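Local structure of putative isomerase YbhH (Escherichia coli, 6OTV) at residues A[172-177]-A[190-195]; A[185-190]-A[199-204]. The protein is of unknown specificity but probably acts as an isomerase. All coordinates share one frame; numbering follows the deposited sequence.

Contact 1 of 2, residues A[172-177]-A[190-195]; sequences GKVFPT and TCIDMA. With EDO (1,2-ethanediol), chain M.
Where the loop between strands 158-163 and 182-184 passes the end of strand 187-193, the carbonyl of Val174 takes a hydrogen bond from Asp193, N to O 2.7 Å, with the donor tilted 18° from the carbonyl plane. The same oxygen receives a CA-H...O contact from Ile192 CA at 3.2 Å, a weaker contact that adds to the Asp193 bond. Asp193 CB points toward the loop and lies 3.3 Å from Lys173 O. The carboxylate is held by the residues just before Gly172: OD2 accepts from the backbone N of Lys170 and Thr171, and OD1 bonds Thr169 OG1. Loop 172-177 is thus fastened to strand 187-193, which pairs with strand 197-202 in a beta hairpin. With CG1 anti to its backbone N (chi1 172°), Val174 lies alongside Ile192, the two CG1 atoms 3.8 Å apart, and the same methyl sits over one face of the Phe175 ring, toward the rim. At that ring's edge, Cys191 O comes within 3.3 Å of Phe175 CD1. Thr177 CG2 rests 4.0 Å from Cys191 CB. A 1,2-ethanediol, probably from the crystallisation liquor, takes the N-H groups of Val174 and Phe175 on its O2 and O1.

Contact 2 of 2, residues A[185-190]-A[199-204]; sequences DDVPVT and VIIPAE
The flat groups here are peptide groups, with no aromatic ring in either segment: the carbonyl of Ile200 meets the N-H of Thr190 in its own plane, on a lone pair, N to O 3.1 Å. The return bond, from Ile200 N to Thr190 O, is shorter at 2.8 Å and almost straight, 174° at the hydrogen, although its donor is tilted 17° from the carbonyl plane. Each acceptor also has a CA-H close by: Val189 CA stands 3.2 Å from Ile200 O, and Val199 CA is near Thr190 O.

Beyond this pair the backbone ladder gives way to side chains. Pro202 has no N-H to offer, and its ring carbon CD instead meets Pro188 O at 3.1 Å. Val189 turns toward 199-204 and lies beside Ile201, both pointing the same way. Chi1 of -55° sets Val189 CG1 anti to its carbonyl carbon, and this methyl touches Ile201 CG1 at 3.7 Å, and Val189 CB meets Val199 CG2 at 4.0 Å. Val187 crosses Ile201 at about a right angle, with CG1 against the CG2 branch at 3.8 Å. Helix 221-237 packs on Val189 through Ile230 and on Val199 through Ala234. Thr190 OG1 turns to other partners, the backbone N of Val295 and the carbonyl of Gln180.

Thr190 and Ile200 form an antiparallel hydrogen-bonded pair, and the strands 187-193 and 197-202 that carry them make a beta hairpin, extended by strand 182-184 beside the first and strand 250-255 beside the second.

Both contacts use strand 187-193 and share Thr190, but they take up different lengths of it: contact 2 pairs its earlier part with strand 197-202, while contact 1 has its later part meet a loop. Ile192 CG2 touches Ile200 CD1 at 4.0 Å, so the two are continuous across the hairpin, their centres about 15 Å apart. Contact 2 is the more thoroughly buried, every touching residue being enclosed, and its chemistry is that of paired strands and branched aliphatics. Contact 1 is mostly buried yet reaches the surface at Gly172 and Lys173; it has a single backbone bond across and adds a buried carboxylate and a bound diol.

Contact 1 of 2, residues A[172-177]-A[190-195]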
loop_
_atom_site.group_PDB
_atom_site.type_symbol
_atom_site.label_atom_id
_atom_site.label_comp_id
_atom_site.label_asym_id
_atom_site.label_seq_id
_atom_site.Cartn_x
_atom_site.Cartn_y
_atom_site.Cartn_z
ATOM N N GLY A 172 -6.341 13.298 8.478
ATOM C CA GLY A 172 -6.104 12.078 9.216
ATOM C C GLY A 172 -7.351 11.477 9.824
ATOM O O GLY A 172 -7.277 10.384 10.399
ATOM N N LYS A 173 -8.487 12.164 9.722
ATOM C CA LYS A 173 -9.772 11.647 10.164
ATOM C C LYS A 173 -10.788 11.812 9.044
ATOM O O LYS A 173 -10.716 12.758 8.255
ATOM C CB LYS A 173 -10.271 12.363 11.428
ATOM C CG LYS A 173 -9.416 12.136 12.666
ATOM C CD LYS A 173 -10.064 12.751 13.900
ATOM C CE LYS A 173 -9.243 12.487 15.155
ATOM N NZ LYS A 173 -9.917 13.003 16.382
ATOM N N VAL A 174 -11.731 10.871 8.974
ATOM C CA VAL A 174 -12.815 10.990 8.005
ATOM C C VAL A 174 -13.692 12.188 8.339
ATOM O O VAL A 174 -14.068 12.966 7.456
ATOM C CB VAL A 174 -13.632 9.686 7.948
ATOM C CG1 VAL A 174 -14.876 9.875 7.095
ATOM C CG2 VAL A 174 -12.776 8.548 7.409
ATOM N N PHE A 175 -14.020 12.363 9.620
ATOM C CA PHE A 175 -14.769 13.519 10.103
ATOM C C PHE A 175 -13.861 14.323 11.023
ATOM O O PHE A 175 -13.786 14.045 12.229
ATOM C CB PHE A 175 -16.043 13.081 10.829
ATOM C CG PHE A 175 -16.965 12.262 9.972
ATOM C CD1 PHE A 175 -17.826 12.875 9.072
ATOM C CD2 PHE A 175 -16.963 10.878 10.054
ATOM C CE1 PHE A 175 -18.667 12.123 8.272
ATOM C CE2 PHE A 175 -17.807 10.119 9.258
ATOM C CZ PHE A 175 -18.661 10.743 8.365
ATOM N N PRO A 176 -13.141 15.320 10.501
ATOM C CA PRO A 176 -12.186 16.059 11.345
ATOM C C PRO A 176 -12.829 16.769 12.522
ATOM O O PRO A 176 -12.181 16.928 13.564
ATOM C CB PRO A 176 -11.559 17.059 10.364
ATOM C CG PRO A 176 -11.777 16.464 9.012
ATOM C CD PRO A 176 -13.090 15.751 9.094
ATOM N N THR A 177 -14.080 17.206 12.392
ATOM C CA THR A 177 -14.783 17.852 13.494
ATOM C C THR A 177 -15.333 16.859 14.509
ATOM O O THR A 177 -15.977 17.283 15.474
ATOM C CB THR A 177 -15.934 18.710 12.961
ATOM O OG1 THR A 177 -16.965 17.859 12.443
ATOM C CG2 THR A 177 -15.447 19.634 11.857
ATOM N N THR A 190 -22.024 18.846 6.511
ATOM C CA THR A 190 -21.195 17.701 6.861
ATOM C C THR A 190 -19.761 17.966 6.432
ATOM O O THR A 190 -19.505 18.290 5.267
ATOM C CB THR A 190 -21.708 16.410 6.212
ATOM O OG1 THR A 190 -22.868 15.948 6.915
ATOM C CG2 THR A 190 -20.637 15.329 6.247
ATOM N N CYS A 191 -18.833 17.837 7.376
ATOM C CA CYS A 191 -17.410 17.986 7.108
ATOM C C CYS A 191 -16.786 16.600 7.021
ATOM O O CYS A 191 -16.791 15.850 8.003
ATOM C CB CYS A 191 -16.738 18.821 8.195
ATOM S SG CYS A 191 -17.400 20.497 8.337
ATOM N N ILE A 192 -16.261 16.259 5.847
ATOM C CA ILE A 192 -15.699 14.939 5.605
ATOM C C ILE A 192 -14.415 15.089 4.799
ATOM O O ILE A 192 -14.287 15.981 3.953
ATOM C CB ILE A 192 -16.714 14.011 4.896
ATOM C CG1 ILE A 192 -16.188 12.577 4.820
ATOM C CG2 ILE A 192 -17.047 14.536 3.511
ATOM C CD1 ILE A 192 -17.197 11.591 4.266
ATOM N N ASP A 193 -13.450 14.221 5.090
ATOM C CA ASP A 193 -12.140 14.209 4.444
ATOM C C ASP A 193 -11.962 12.833 3.806
ATOM O O ASP A 193 -11.426 11.913 4.430
ATOM C CB ASP A 193 -11.035 14.519 5.458
ATOM C CG ASP A 193 -9.678 14.734 4.808
ATOM O OD1 ASP A 193 -9.597 14.763 3.562
ATOM O OD2 ASP A 193 -8.688 14.877 5.552
ATOM N N MET A 194 -12.433 12.692 2.565
ATOM C CA MET A 194 -12.305 11.458 1.788
ATOM C C MET A 194 -11.771 11.840 0.411
ATOM O O MET A 194 -12.514 12.383 -0.413
ATOM C CB MET A 194 -13.637 10.721 1.680
ATOM C CG MET A 194 -13.877 9.692 2.775
ATOM S SD MET A 194 -12.774 8.265 2.660
ATOM C CE MET A 194 -13.272 7.565 1.091
ATOM N N ALA A 195 -10.481 11.575 0.182
ATOM C CA ALA A 195 -9.766 11.946 -1.040
ATOM C C ALA A 195 -9.658 13.461 -1.199
ATOM O O ALA A 195 -8.780 13.953 -1.916
ATOM C CB ALA A 195 -10.427 11.325 -2.275
HETATM C C1 EDO M . -13.405 9.140 12.317
HETATM O O1 EDO M . -13.519 10.463 11.775
HETATM C C2 EDO M . -12.766 8.212 11.290
HETATM O O2 EDO M . -11.482 8.722 10.910
#

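Contact 2 of 2, residues A[185-190]-A[199-204]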
loop_
_atom_site.group_PDB
_atom_site.type_symbol
_atom_site.label_atom_id
_atom_site.label_comp_id
_atom_site.label_asym_id
_atom_site.label_seq_id
_atom_site.Cartn_x
_atom_site.Cartn_y
_atom_site.Cartn_z
ATOM N N ASP A 185 -23.948 29.014 10.668
ATOM C CA ASP A 185 -24.949 29.970 10.193
ATOM C C ASP A 185 -26.320 29.310 10.069
ATOM O O ASP A 185 -27.065 29.560 9.119
ATOM C CB ASP A 185 -24.523 30.603 8.866
ATOM C CG ASP A 185 -23.111 31.156 8.910
ATOM O OD1 ASP A 185 -22.485 31.105 9.990
ATOM O OD2 ASP A 185 -22.626 31.638 7.864
ATOM N N ASP A 186 -26.642 28.443 11.033
ATOM C CA ASP A 186 -27.928 27.744 11.098
ATOM C C ASP A 186 -28.181 26.885 9.861
ATOM O O ASP A 186 -29.329 26.668 9.467
ATOM C CB ASP A 186 -29.082 28.729 11.313
ATOM C CG ASP A 186 -28.892 29.578 12.554
ATOM O OD1 ASP A 186 -28.409 29.040 13.573
ATOM O OD2 ASP A 186 -29.215 30.785 12.510
ATOM N N VAL A 187 -27.116 26.381 9.246
ATOM C CA VAL A 187 -27.202 25.519 8.076
ATOM C C VAL A 187 -26.582 24.173 8.437
ATOM O O VAL A 187 -25.397 24.112 8.776
ATOM C CB VAL A 187 -26.495 26.125 6.852
ATOM C CG1 VAL A 187 -26.586 25.180 5.662
ATOM C CG2 VAL A 187 -27.084 27.485 6.513
ATOM N N PRO A 188 -27.332 23.072 8.386
ATOM C CA PRO A 188 -26.741 21.754 8.672
ATOM C C PRO A 188 -25.831 21.322 7.533
ATOM O O PRO A 188 -26.267 21.211 6.386
ATOM C CB PRO A 188 -27.964 20.839 8.802
ATOM C CG PRO A 188 -29.009 21.497 7.957
ATOM C CD PRO A 188 -28.770 22.982 8.077
ATOM N N VAL A 189 -24.557 21.084 7.851
ATOM C CA VAL A 189 -23.567 20.670 6.866
ATOM C C VAL A 189 -22.853 19.424 7.379
ATOM O O VAL A 189 -23.041 18.992 8.516
ATOM C CB VAL A 189 -22.544 21.783 6.551
ATOM C CG1 VAL A 189 -23.253 23.062 6.118
ATOM C CG2 VAL A 189 -21.638 22.031 7.750
ATOM N N THR A 190 -22.024 18.846 6.511
ATOM C CA THR A 190 -21.195 17.701 6.861
ATOM C C THR A 190 -19.761 17.966 6.432
ATOM O O THR A 190 -19.505 18.290 5.267
ATOM C CB THR A 190 -21.708 16.410 6.212
ATOM O OG1 THR A 190 -22.868 15.948 6.915
ATOM C CG2 THR A 190 -20.637 15.329 6.247
ATOM N N VAL A 199 -16.874 20.378 2.486
ATOM C CA VAL A 199 -17.994 20.694 3.363
ATOM C C VAL A 199 -19.262 20.588 2.526
ATOM O O VAL A 199 -19.429 21.313 1.536
ATOM C CB VAL A 199 -17.847 22.081 4.014
ATOM C CG1 VAL A 199 -17.357 23.110 3.006
ATOM C CG2 VAL A 199 -19.160 22.517 4.643
ATOM N N ILE A 200 -20.138 19.668 2.908
ATOM C CA ILE A 200 -21.322 19.342 2.126
ATOM C C ILE A 200 -22.485 20.177 2.640
ATOM O O ILE A 200 -22.865 20.075 3.811
ATOM C CB ILE A 200 -21.628 17.840 2.204
ATOM C CG1 ILE A 200 -20.472 17.054 1.583
ATOM C CG2 ILE A 200 -22.948 17.519 1.522
ATOM C CD1 ILE A 200 -20.526 15.582 1.843
ATOM N N ILE A 201 -23.045 21.010 1.767
ATOM C CA ILE A 201 -24.071 21.980 2.127
ATOM C C ILE A 201 -25.297 21.715 1.265
ATOM O O ILE A 201 -25.179 21.676 0.039
ATOM C CB ILE A 201 -23.595 23.431 1.935
ATOM C CG1 ILE A 201 -22.233 23.641 2.600
ATOM C CG2 ILE A 201 -24.635 24.410 2.473
ATOM C CD1 ILE A 201 -21.553 24.931 2.202
ATOM N N PRO A 202 -26.481 21.531 1.850
ATOM C CA PRO A 202 -27.701 21.434 1.035
ATOM C C PRO A 202 -27.984 22.747 0.319
ATOM O O PRO A 202 -28.009 23.817 0.934
ATOM C CB PRO A 202 -28.791 21.102 2.062
ATOM C CG PRO A 202 -28.056 20.545 3.241
ATOM C CD PRO A 202 -26.743 21.264 3.273
ATOM N N ALA A 203 -28.206 22.657 -0.995
ATOM C CA ALA A 203 -28.421 23.856 -1.798
ATOM C C ALA A 203 -29.655 24.625 -1.339
ATOM O O ALA A 203 -29.658 25.864 -1.336
ATOM C CB ALA A 203 -28.541 23.481 -3.274
ATOM N N GLU A 204 -30.710 23.911 -0.937
ATOM C CA GLU A 204 -31.958 24.573 -0.572
ATOM C C GLU A 204 -31.805 25.438 0.673
ATOM O O GLU A 204 -32.521 26.434 0.822
ATOM C CB GLU A 204 -33.065 23.538 -0.369
ATOM C CG GLU A 204 -33.507 22.858 -1.655
ATOM C CD GLU A 204 -34.616 21.847 -1.431
ATOM O OE1 GLU A 204 -35.205 21.837 -0.331
ATOM O OE2 GLU A 204 -34.896 21.058 -2.357
#